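Local coordinates for endo-1,3-beta-glucanase, family GH16 (PDB 4CRQ), which probably hydrolyses internal beta-1,3-glucosidic bonds of laminarin, this chain being the catalytic GH16 module of a longer, modular laminarinase, at residues Leu5-Glu10 against Pro17-Glu22; Gly48-Thr53 against Ala67-Gln72; Val161-Asn166 against Asn194-Leu199; Asn103-Thr106 against Ala112-Glu115. The protein carries 1 engineered substitution. All blocks are in the same frame, centred on the assembly; numbering follows the deposited sequence.

Contact 1: residues Leu5-Glu10 against Pro17-Glu22; sequences LVWQDE and PDWVFE. With CA (calcium ion), chain C.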
# COMPACT_ATOMS: atom_id res chain seq x y z
N LEU A 5 -19.85 4.28 6.47
CA LEU A 5 -18.53 4.08 7.08
C LEU A 5 -18.57 2.83 7.97
O LEU A 5 -19.41 2.77 8.88
CB LEU A 5 -18.10 5.31 7.87
CG LEU A 5 -16.66 5.35 8.38
CD1 LEU A 5 -15.62 5.37 7.24
CD2 LEU A 5 -16.53 6.55 9.30
N VAL A 6 -17.68 1.86 7.72
CA VAL A 6 -17.60 0.64 8.56
C VAL A 6 -16.32 0.58 9.42
O VAL A 6 -16.30 -0.09 10.45
CB VAL A 6 -17.81 -0.70 7.73
CG1 VAL A 6 -19.22 -0.77 7.16
CG2 VAL A 6 -16.78 -0.87 6.61
N TRP A 7 -15.26 1.29 9.01
CA TRP A 7 -14.02 1.30 9.78
C TRP A 7 -13.22 2.52 9.42
O TRP A 7 -13.25 3.00 8.27
CB TRP A 7 -13.19 0.03 9.50
CG TRP A 7 -11.91 0.01 10.28
CD1 TRP A 7 -11.71 -0.25 11.64
CD2 TRP A 7 -10.57 0.32 9.74
NE1 TRP A 7 -10.38 -0.13 11.98
CE2 TRP A 7 -9.63 0.20 10.88
CE3 TRP A 7 -10.07 0.67 8.46
CZ2 TRP A 7 -8.24 0.42 10.72
CZ3 TRP A 7 -8.67 0.89 8.33
CH2 TRP A 7 -7.78 0.76 9.41
N GLN A 8 -12.46 3.02 10.40
CA GLN A 8 -11.54 4.12 10.16
C GLN A 8 -10.41 4.13 11.15
O GLN A 8 -10.55 3.59 12.26
CB GLN A 8 -12.26 5.48 10.25
CG GLN A 8 -12.81 5.74 11.67
CD GLN A 8 -13.86 6.81 11.83
OE1 GLN A 8 -14.87 6.56 12.50
NE2 GLN A 8 -13.67 7.99 11.24
N ASP A 9 -9.31 4.76 10.75
CA ASP A 9 -8.28 5.14 11.70
C ASP A 9 -7.97 6.58 11.32
O ASP A 9 -7.44 6.83 10.22
CB ASP A 9 -7.01 4.27 11.68
CG ASP A 9 -6.15 4.50 12.94
OD1 ASP A 9 -6.27 5.60 13.56
OD2 ASP A 9 -5.38 3.61 13.31
N GLU A 10 -8.31 7.53 12.19
CA GLU A 10 -8.10 8.98 11.97
C GLU A 10 -6.74 9.47 12.51
O GLU A 10 -6.38 10.62 12.27
CB GLU A 10 -9.22 9.79 12.65
CG GLU A 10 -10.62 9.45 12.15
CD GLU A 10 -10.83 9.74 10.66
OE1 GLU A 10 -10.42 10.84 10.21
OE2 GLU A 10 -11.42 8.89 9.96
N PRO A 17 -5.96 0.58 17.27
CA PRO A 17 -5.74 -0.79 17.77
C PRO A 17 -5.65 -1.89 16.69
O PRO A 17 -5.35 -3.07 17.05
CB PRO A 17 -6.96 -1.02 18.69
CG PRO A 17 -8.02 -0.17 18.09
CD PRO A 17 -7.35 1.05 17.51
N ASP A 18 -5.90 -1.54 15.42
CA ASP A 18 -5.99 -2.58 14.36
C ASP A 18 -4.75 -2.78 13.51
O ASP A 18 -4.78 -3.49 12.52
CB ASP A 18 -7.26 -2.33 13.51
CG ASP A 18 -8.50 -2.41 14.34
OD1 ASP A 18 -8.66 -3.43 15.04
OD2 ASP A 18 -9.31 -1.46 14.31
N TRP A 19 -3.65 -2.16 13.93
CA TRP A 19 -2.39 -2.29 13.20
C TRP A 19 -1.34 -3.13 13.87
O TRP A 19 -1.14 -3.03 15.08
CB TRP A 19 -1.81 -0.90 12.96
CG TRP A 19 -2.71 0.01 12.16
CD1 TRP A 19 -3.58 0.98 12.65
CD2 TRP A 19 -2.84 0.08 10.69
NE1 TRP A 19 -4.22 1.62 11.62
CE2 TRP A 19 -3.83 1.13 10.42
CE3 TRP A 19 -2.26 -0.61 9.60
CZ2 TRP A 19 -4.21 1.47 9.11
CZ3 TRP A 19 -2.65 -0.26 8.30
CH2 TRP A 19 -3.61 0.77 8.06
N VAL A 20 -0.68 -3.94 13.06
CA VAL A 20 0.46 -4.79 13.42
C VAL A 20 1.65 -4.23 12.66
O VAL A 20 1.54 -3.90 11.46
CB VAL A 20 0.20 -6.27 13.01
CG1 VAL A 20 1.43 -7.16 13.16
CG2 VAL A 20 -0.98 -6.82 13.80
N PHE A 21 2.79 -4.13 13.33
CA PHE A 21 4.02 -3.58 12.72
C PHE A 21 4.93 -4.71 12.32
O PHE A 21 5.14 -5.65 13.09
CB PHE A 21 4.70 -2.64 13.71
CG PHE A 21 3.84 -1.46 14.05
CD1 PHE A 21 2.88 -1.55 15.08
CD2 PHE A 21 3.95 -0.26 13.33
CE1 PHE A 21 2.05 -0.47 15.39
CE2 PHE A 21 3.12 0.83 13.65
CZ PHE A 21 2.17 0.72 14.67
N GLU A 22 5.46 -4.62 11.11
CA GLU A 22 6.44 -5.60 10.61
C GLU A 22 7.84 -5.07 10.85
O GLU A 22 8.04 -3.85 10.93
CB GLU A 22 6.16 -5.95 9.15
CG GLU A 22 4.87 -6.76 9.06
CD GLU A 22 4.51 -7.12 7.66
OE1 GLU A 22 4.13 -6.23 6.89
OE2 GLU A 22 4.60 -8.33 7.34
CA CA C . -6.14 12.54 10.97
O HOH W 1 -6.70 0.98 14.00
O HOH W 2 -8.39 12.58 10.34
O HOH W 3 -6.88 13.26 13.34
O HOH W 4 -6.36 15.02 11.41
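W7 and D9 face D18 and W19 across a gap too wide for the backbones to pair, the nearest alpha carbons, CA of D9 and CA of D18, standing 8.5 Å apart. W7 NE1 donates a hydrogen bond to D18 OD2 at 2.9 Å, and the bond is fairly straight (151°); the oxygen is met from above the carboxylate plane and sits a little off the plane of the indole. The second bond runs the other way along the chain: W19 NE1 donates to D9 OD2, also 2.9 Å away, more bent at 134° but within the indole plane, on the anti side of the carboxylate and somewhat out of its plane. D9 OD2 is heavily used, since G16 N and a water also donate to it, and that water in turn accepts from D18 N at 3.0 Å. Strand 4-9 belongs to one sheet of the GH16 jelly-roll sandwich and pairs with strand 220-231, where V6 and W7 together oppose V229 in a classic beta bulge. W7 has CG anti to its own N (chi1 180°), which carries the indole inward until CH2 lies 3.7 Å from W19 CZ2, the two rings inclined obliquely. Tryptophan suits both places, being broad enough to fill the interior while keeping one polar N-H for a carboxylate. A leucine at W7 would probably leave D18 OD2 without its indole donor and open a gap beside the benzo ring of W19. Just beyond, E10 O binds the calcium ion at 2.3 Å, and Q8 NE2 donates to E10 OE2.

Contact 2: residues Gly48-Thr53 against Ala67-Gln72; sequences GNLVIT and ARMKTQ. With CA (calcium ion), chain C; ACT (acetate ion), chain F.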
# COMPACT_ATOMS: atom_id res chain seq x y z
N GLY A 48 -2.32 14.82 14.10
CA GLY A 48 -3.41 14.08 13.46
C GLY A 48 -3.05 13.24 12.25
O GLY A 48 -3.95 12.80 11.53
N ASN A 49 -1.77 13.00 12.02
CA ASN A 49 -1.35 12.16 10.93
C ASN A 49 -0.51 11.01 11.43
O ASN A 49 0.33 11.20 12.35
CB ASN A 49 -0.43 12.93 9.94
CG ASN A 49 -1.15 13.97 9.13
OD1 ASN A 49 -1.51 13.72 7.99
ND2 ASN A 49 -1.39 15.14 9.70
N LEU A 50 -0.68 9.84 10.81
CA LEU A 50 0.36 8.82 10.86
C LEU A 50 1.56 9.35 10.06
O LEU A 50 1.41 9.86 8.94
CB LEU A 50 -0.12 7.51 10.24
CG LEU A 50 0.91 6.40 9.96
CD1 LEU A 50 1.43 5.87 11.29
CD2 LEU A 50 0.30 5.30 9.09
N VAL A 51 2.75 9.23 10.64
CA VAL A 51 3.98 9.63 9.95
C VAL A 51 4.83 8.38 9.84
O VAL A 51 5.24 7.83 10.88
CB VAL A 51 4.74 10.76 10.70
CG1 VAL A 51 5.98 11.21 9.92
CG2 VAL A 51 3.80 11.94 11.00
N ILE A 52 5.09 7.92 8.61
CA ILE A 52 6.07 6.84 8.38
C ILE A 52 7.33 7.54 7.87
O ILE A 52 7.31 8.23 6.81
CB ILE A 52 5.58 5.77 7.39
CG1 ILE A 52 4.40 4.97 7.99
CG2 ILE A 52 6.75 4.87 6.89
CD1 ILE A 52 3.73 4.03 7.00
N THR A 53 8.43 7.36 8.61
CA THR A 53 9.68 8.03 8.27
C THR A 53 10.74 7.06 7.77
O THR A 53 11.06 6.10 8.48
CB THR A 53 10.23 8.83 9.49
OG1 THR A 53 9.23 9.72 9.98
CG2 THR A 53 11.50 9.63 9.11
N ALA A 67 9.00 2.01 8.07
CA ALA A 67 7.95 1.24 8.72
C ALA A 67 7.01 0.61 7.72
O ALA A 67 6.83 1.12 6.62
CB ALA A 67 7.15 2.11 9.68
N ARG A 68 6.43 -0.52 8.12
CA ARG A 68 5.44 -1.27 7.37
C ARG A 68 4.42 -1.77 8.38
O ARG A 68 4.78 -2.41 9.37
CB ARG A 68 6.09 -2.43 6.59
CG ARG A 68 5.08 -3.35 5.90
CD ARG A 68 5.81 -4.26 4.90
NE ARG A 68 5.00 -5.42 4.49
CZ ARG A 68 5.14 -6.09 3.34
NH1 ARG A 68 6.04 -5.70 2.43
NH2 ARG A 68 4.37 -7.14 3.10
N MET A 69 3.15 -1.46 8.13
CA MET A 69 2.05 -1.77 9.04
C MET A 69 0.93 -2.47 8.31
O MET A 69 0.71 -2.19 7.15
CB MET A 69 1.48 -0.45 9.54
CG MET A 69 2.41 0.45 10.29
SD MET A 69 1.77 2.14 10.30
CE MET A 69 0.22 2.03 11.24
N LYS A 70 0.20 -3.37 8.98
CA LYS A 70 -0.89 -4.11 8.35
C LYS A 70 -2.00 -4.33 9.35
O LYS A 70 -1.74 -4.31 10.55
CB LYS A 70 -0.34 -5.45 7.78
CG LYS A 70 0.22 -6.38 8.86
CD LYS A 70 0.85 -7.66 8.33
CE LYS A 70 1.41 -8.49 9.48
NZ LYS A 70 1.95 -9.80 9.00
N THR A 71 -3.23 -4.54 8.84
CA THR A 71 -4.36 -4.83 9.72
C THR A 71 -4.61 -6.35 9.79
O THR A 71 -5.64 -6.77 10.34
CB THR A 71 -5.65 -4.10 9.27
OG1 THR A 71 -6.09 -4.60 8.01
CG2 THR A 71 -5.42 -2.60 9.16
N GLN A 72 -3.71 -7.16 9.23
CA GLN A 72 -3.86 -8.63 9.25
C GLN A 72 -4.22 -9.19 10.63
O GLN A 72 -3.52 -8.89 11.60
CB GLN A 72 -2.62 -9.30 8.66
CG GLN A 72 -2.71 -10.82 8.58
CD GLN A 72 -1.47 -11.42 7.96
OE1 GLN A 72 -0.39 -10.82 8.04
NE2 GLN A 72 -1.61 -12.58 7.33
CA CA C . -6.14 12.54 10.97
C ACT F . 2.69 -9.99 5.26
O ACT F . 3.23 -8.86 5.30
OXT ACT F . 2.54 -10.78 6.23
CH3 ACT F . 2.19 -10.40 3.93
O HOH W 3 -6.88 13.26 13.34
O HOH W 2 -8.39 12.58 10.34
O HOH W 4 -6.36 15.02 11.41
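L50 and I52 turn their side chains toward M69 and A67, so that two strands of one beta hairpin, 49-59 and 62-70, touch through side chains where they diverge into the facing sheets of the GH16 jelly-roll sandwich. The first segment starts at G48, whose positive phi favours glycine and whose carbonyl O binds the calcium ion at 2.3 Å; the carbonyls of E10 and D225 bind the same ion. L50 follows, its two methyls meeting the end of M69 tip to tip, with CD2 3.7 Å from M69 SD. The methionine chain bends at its last torsion, which brings CE against both leucine methyls as well, and its flexible thioether fits between the branched neighbours. I52 stands nearer the hairpin's closed end, where CA of I52 and CA of A67 are 5.9 Å apart. In that narrower gap the small A67 is apt: its CB lies 3.9 Å from I52 CG2, while I52 CD1 reaches toward M69 SD. On the opposite face of strand 62-70, R68 and K70 point away from this apolar layer. R68 NE forms a salt bridge with E22. K70 leaves its backbone with CG between N and the carbonyl carbon (chi1 63°), then runs extended until NZ donates to Q72 OE1 at 2.7 Å. A leucine in place of K70 would probably leave Q72 OE1 without this donor and set its amide freer to turn. An acetate, probably from the crystallisation liquor, lies between the two basic ends: R68 NH2 donates to its O at 3.0 Å, and K70 NZ to its OXT.

Contact 3: residues Val161-Asn166 against Asn194-Leu199; sequences VEWDAN and NEFFIL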
# COMPACT_ATOMS: atom_id res chain seq x y z
N VAL A 161 -9.92 2.84 -3.90
CA VAL A 161 -10.46 1.87 -4.82
C VAL A 161 -11.90 1.62 -4.46
O VAL A 161 -12.22 1.64 -3.27
CB VAL A 161 -9.71 0.50 -4.84
CG1 VAL A 161 -8.36 0.65 -5.49
CG2 VAL A 161 -9.66 -0.15 -3.43
N GLU A 162 -12.75 1.41 -5.46
CA GLU A 162 -14.11 0.89 -5.23
C GLU A 162 -14.08 -0.55 -5.73
O GLU A 162 -13.81 -0.80 -6.91
CB GLU A 162 -15.18 1.69 -5.95
CG GLU A 162 -15.47 3.02 -5.31
CD GLU A 162 -16.46 3.87 -6.08
OE1 GLU A 162 -16.94 3.48 -7.18
OE2 GLU A 162 -16.77 4.96 -5.58
N TRP A 163 -14.37 -1.48 -4.82
CA TRP A 163 -14.29 -2.90 -5.08
C TRP A 163 -15.62 -3.56 -4.81
O TRP A 163 -16.09 -3.47 -3.71
CB TRP A 163 -13.18 -3.43 -4.18
CG TRP A 163 -13.02 -4.92 -3.98
CD1 TRP A 163 -13.28 -5.95 -4.90
CD2 TRP A 163 -12.54 -5.57 -2.78
NE1 TRP A 163 -12.99 -7.17 -4.35
CE2 TRP A 163 -12.54 -7.02 -3.07
CE3 TRP A 163 -12.11 -5.12 -1.53
CZ2 TRP A 163 -12.14 -7.96 -2.12
CZ3 TRP A 163 -11.71 -6.08 -0.58
CH2 TRP A 163 -11.73 -7.47 -0.87
N ASP A 164 -16.22 -4.18 -5.83
CA ASP A 164 -17.46 -4.94 -5.63
C ASP A 164 -17.26 -6.35 -6.21
O ASP A 164 -16.14 -6.72 -6.62
CB ASP A 164 -18.67 -4.21 -6.25
CG ASP A 164 -18.56 -4.01 -7.74
OD1 ASP A 164 -17.90 -4.77 -8.48
OD2 ASP A 164 -19.18 -3.02 -8.15
N ALA A 165 -18.33 -7.15 -6.25
CA ALA A 165 -18.25 -8.51 -6.78
C ALA A 165 -17.81 -8.57 -8.27
O ALA A 165 -17.28 -9.58 -8.72
CB ALA A 165 -19.57 -9.23 -6.58
N ASN A 166 -18.03 -7.49 -9.01
CA ASN A 166 -17.79 -7.46 -10.47
C ASN A 166 -16.57 -6.69 -10.97
O ASN A 166 -16.10 -6.96 -12.08
CB ASN A 166 -19.03 -6.90 -11.18
CG ASN A 166 -20.24 -7.80 -11.03
OD1 ASN A 166 -20.13 -9.02 -11.13
ND2 ASN A 166 -21.39 -7.20 -10.77
N ASN A 194 -12.80 -12.65 -1.79
CA ASN A 194 -12.48 -13.01 -0.41
C ASN A 194 -12.15 -11.77 0.43
O ASN A 194 -12.10 -10.65 -0.12
CB ASN A 194 -11.31 -14.01 -0.41
CG ASN A 194 -11.63 -15.34 -1.10
OD1 ASN A 194 -10.77 -15.92 -1.80
ND2 ASN A 194 -12.84 -15.85 -0.90
N GLU A 195 -11.93 -11.97 1.73
CA GLU A 195 -11.56 -10.86 2.62
C GLU A 195 -10.08 -10.50 2.47
O GLU A 195 -9.23 -11.38 2.35
CB GLU A 195 -11.87 -11.15 4.09
CG GLU A 195 -13.36 -11.23 4.37
CD GLU A 195 -13.73 -11.05 5.82
OE1 GLU A 195 -12.92 -10.61 6.65
OE2 GLU A 195 -14.88 -11.35 6.16
N PHE A 196 -9.80 -9.20 2.49
CA PHE A 196 -8.44 -8.65 2.37
C PHE A 196 -8.14 -7.73 3.54
O PHE A 196 -9.04 -7.02 4.01
CB PHE A 196 -8.27 -7.82 1.06
CG PHE A 196 -8.09 -8.64 -0.23
CD1 PHE A 196 -9.01 -9.63 -0.64
CD2 PHE A 196 -7.00 -8.36 -1.06
CE1 PHE A 196 -8.79 -10.33 -1.82
CE2 PHE A 196 -6.78 -9.05 -2.24
CZ PHE A 196 -7.68 -10.05 -2.63
N PHE A 197 -6.89 -7.70 4.02
CA PHE A 197 -6.46 -6.75 5.06
C PHE A 197 -5.67 -5.60 4.38
O PHE A 197 -5.26 -5.72 3.21
CB PHE A 197 -5.66 -7.43 6.18
CG PHE A 197 -4.40 -8.14 5.73
CD1 PHE A 197 -3.16 -7.44 5.64
CD2 PHE A 197 -4.42 -9.52 5.40
CE1 PHE A 197 -1.99 -8.10 5.24
CE2 PHE A 197 -3.25 -10.18 4.98
CZ PHE A 197 -2.03 -9.47 4.90
N ILE A 198 -5.45 -4.50 5.10
CA ILE A 198 -4.80 -3.29 4.56
C ILE A 198 -3.34 -3.17 5.03
O ILE A 198 -3.03 -3.57 6.19
CB ILE A 198 -5.61 -2.05 5.02
CG1 ILE A 198 -7.02 -2.08 4.38
CG2 ILE A 198 -4.91 -0.72 4.63
CD1 ILE A 198 -8.03 -1.09 4.97
N LEU A 199 -2.48 -2.60 4.17
CA LEU A 199 -1.08 -2.31 4.50
C LEU A 199 -0.72 -0.89 4.10
O LEU A 199 -1.25 -0.35 3.10
CB LEU A 199 -0.12 -3.27 3.76
CG LEU A 199 -0.34 -4.78 3.95
CD1 LEU A 199 -1.18 -5.36 2.83
CD2 LEU A 199 0.98 -5.53 4.01
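The indole of W163 and the phenyl ring of F196 meet obliquely, their planes 73° apart and the centroids of the two six-membered rings separated by 5.1 Å. Around W163, the carbonyl oxygen of N194 comes to the ring edge, near its plane, with N194 O 3.3 Å from CH2; Y79 adds an edge-to-face contact from outside the two segments. Around F196, the carbonyl carbon of N194 lies at the edge and in plane, whereas W163 CH2 comes in at a slant and is 3.5 Å from CD1. The same corner of the indole, CZ2 and CH2, thus touches both the phenyl ring and the backbone carbonyl. N194 O is buried here without a hydrogen-bonding partner in the model; the slightly positive C-H edge of the indole may compensate it a little. The pyrrole end of W163 is better served, for NE1 donates to F192 O, a bond that would help to fix the rotation of the ring. Reach explains the choice of tryptophan: CA of W163 and CA of F196 are 11.1 Å apart, and an indole whose CG lies anti to the backbone N (chi1 168°) crosses much of that distance. Beyond W163 the strand ends in an Asx turn, where D164 OD1 accepts from N166 N at 2.8 Å and also from S167 N, steering the chain into strand 167-172. Strands 156-163 and 196-204 lie in the two facing sheets, and large aromatics bridging the interlayer are in keeping with the jelly-roll sandwich of GH16 enzymes.

Contact 4: residues Asn103-Thr106 against Ala112-Glu115; sequences NNIT and ACGE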
# COMPACT_ATOMS: atom_id res chain seq x y z
N ASN A 103 -6.58 -12.30 3.08
CA ASN A 103 -6.41 -13.02 4.36
C ASN A 103 -5.81 -14.40 4.20
O ASN A 103 -5.07 -14.87 5.08
CB ASN A 103 -7.74 -13.21 5.07
CG ASN A 103 -8.23 -11.98 5.79
OD1 ASN A 103 -7.55 -10.93 5.84
ND2 ASN A 103 -9.41 -12.08 6.36
N ASN A 104 -6.12 -15.06 3.08
CA ASN A 104 -5.66 -16.45 2.88
C ASN A 104 -4.18 -16.59 2.47
O ASN A 104 -3.73 -17.71 2.14
CB ASN A 104 -6.60 -17.20 1.92
CG ASN A 104 -6.57 -16.67 0.49
OD1 ASN A 104 -5.92 -15.65 0.19
ND2 ASN A 104 -7.28 -17.34 -0.39
N ILE A 105 -3.43 -15.48 2.50
CA ILE A 105 -1.98 -15.50 2.22
C ILE A 105 -1.29 -16.57 3.09
O ILE A 105 -0.35 -17.23 2.66
CB ILE A 105 -1.33 -14.09 2.39
CG1 ILE A 105 0.10 -14.08 1.79
CG2 ILE A 105 -1.40 -13.56 3.83
CD1 ILE A 105 0.75 -12.72 1.63
N THR A 106 -1.79 -16.73 4.32
CA THR A 106 -1.24 -17.71 5.28
C THR A 106 -1.40 -19.17 4.81
O THR A 106 -0.66 -20.05 5.28
CB THR A 106 -1.84 -17.52 6.69
OG1 THR A 106 -3.27 -17.51 6.59
CG2 THR A 106 -1.35 -16.20 7.31
N ALA A 112 -1.28 -15.96 -5.17
CA ALA A 112 -2.60 -16.63 -5.16
C ALA A 112 -3.58 -15.95 -4.22
O ALA A 112 -4.76 -15.95 -4.51
CB ALA A 112 -2.50 -18.11 -4.83
N CYS A 113 -3.10 -15.38 -3.11
CA CYS A 113 -3.95 -14.67 -2.15
C CYS A 113 -4.62 -13.42 -2.74
O CYS A 113 -5.65 -12.98 -2.24
CB CYS A 113 -3.15 -14.25 -0.92
SG CYS A 113 -1.76 -13.16 -1.30
N GLY A 114 -4.00 -12.86 -3.79
CA GLY A 114 -4.46 -11.63 -4.43
C GLY A 114 -3.88 -10.42 -3.71
O GLY A 114 -3.63 -10.43 -2.49
N GLU A 115 -3.65 -9.36 -4.48
CA GLU A 115 -3.13 -8.11 -3.97
C GLU A 115 -3.79 -6.97 -4.71
O GLU A 115 -3.86 -6.98 -5.93
CB GLU A 115 -1.62 -8.06 -4.18
CG GLU A 115 -0.93 -6.76 -3.71
CD GLU A 115 0.57 -6.71 -4.01
OE1 GLU A 115 1.22 -7.77 -4.19
OE2 GLU A 115 1.15 -5.61 -4.07
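Apolar contact comes first: I105 and C113 pack side chain to side chain where their alpha carbons, CA of I105 and CA of C113, are 4.9 Å apart. The thiol of C113 lies alongside the isoleucine, with SG 3.7 Å from CG1 and nearly as close to CB, while C113 CB sits 3.6 Å from I105 CA. C113 SG takes the position between its backbone N and carbonyl carbon (chi1 60°), which lays the sulfur against the start of helix 105-108. A cysteine is small enough for so tight an approach and still greasy enough to pair with isoleucine. Polar-to-carbon contact is the second kind. N104 precedes the helix at the N-cap position, yet its side chain makes no capping bond; instead OD1 turns to the neighbouring loop and rests 3.2 Å from C113 CA. The other end of that amide, ND2, is taken by E191 OE1, which sets which way the group faces. Outside the two segments, the backbone of G114, with a positive phi that suits glycine, bonds to that of G102 as the chain enters strand 115-117, where the sequence motif typical of GH16 enzymes probably begins. Since the two segments meet through carbon, sulfur and an amide oxygen lying over C-H groups, their cohesion depends on close shape fit, and direction is imposed mainly by bonds to residues outside them.

Contacts 1, 2 and 3 lie in the buried interior, whereas contact 4, partly buried, joins a short helix to the loop that follows it. Contacts 1 and 2 share the calcium ion and are stitched together where strands 20-22 and 62-70 are neighbours; contact 2 meets contact 3 through strands 62-70 and 196-204, T71 N probably bonding to I198 O. Contact 4 hangs on contact 3 through a probable bond from N103 N to E195 O. Chemistry follows place: indole-carboxylate bonds in contact 1, aliphatic and thioether packing in contact 2, crossed aromatics in contact 3, and a thiol against isoleucine in contact 4.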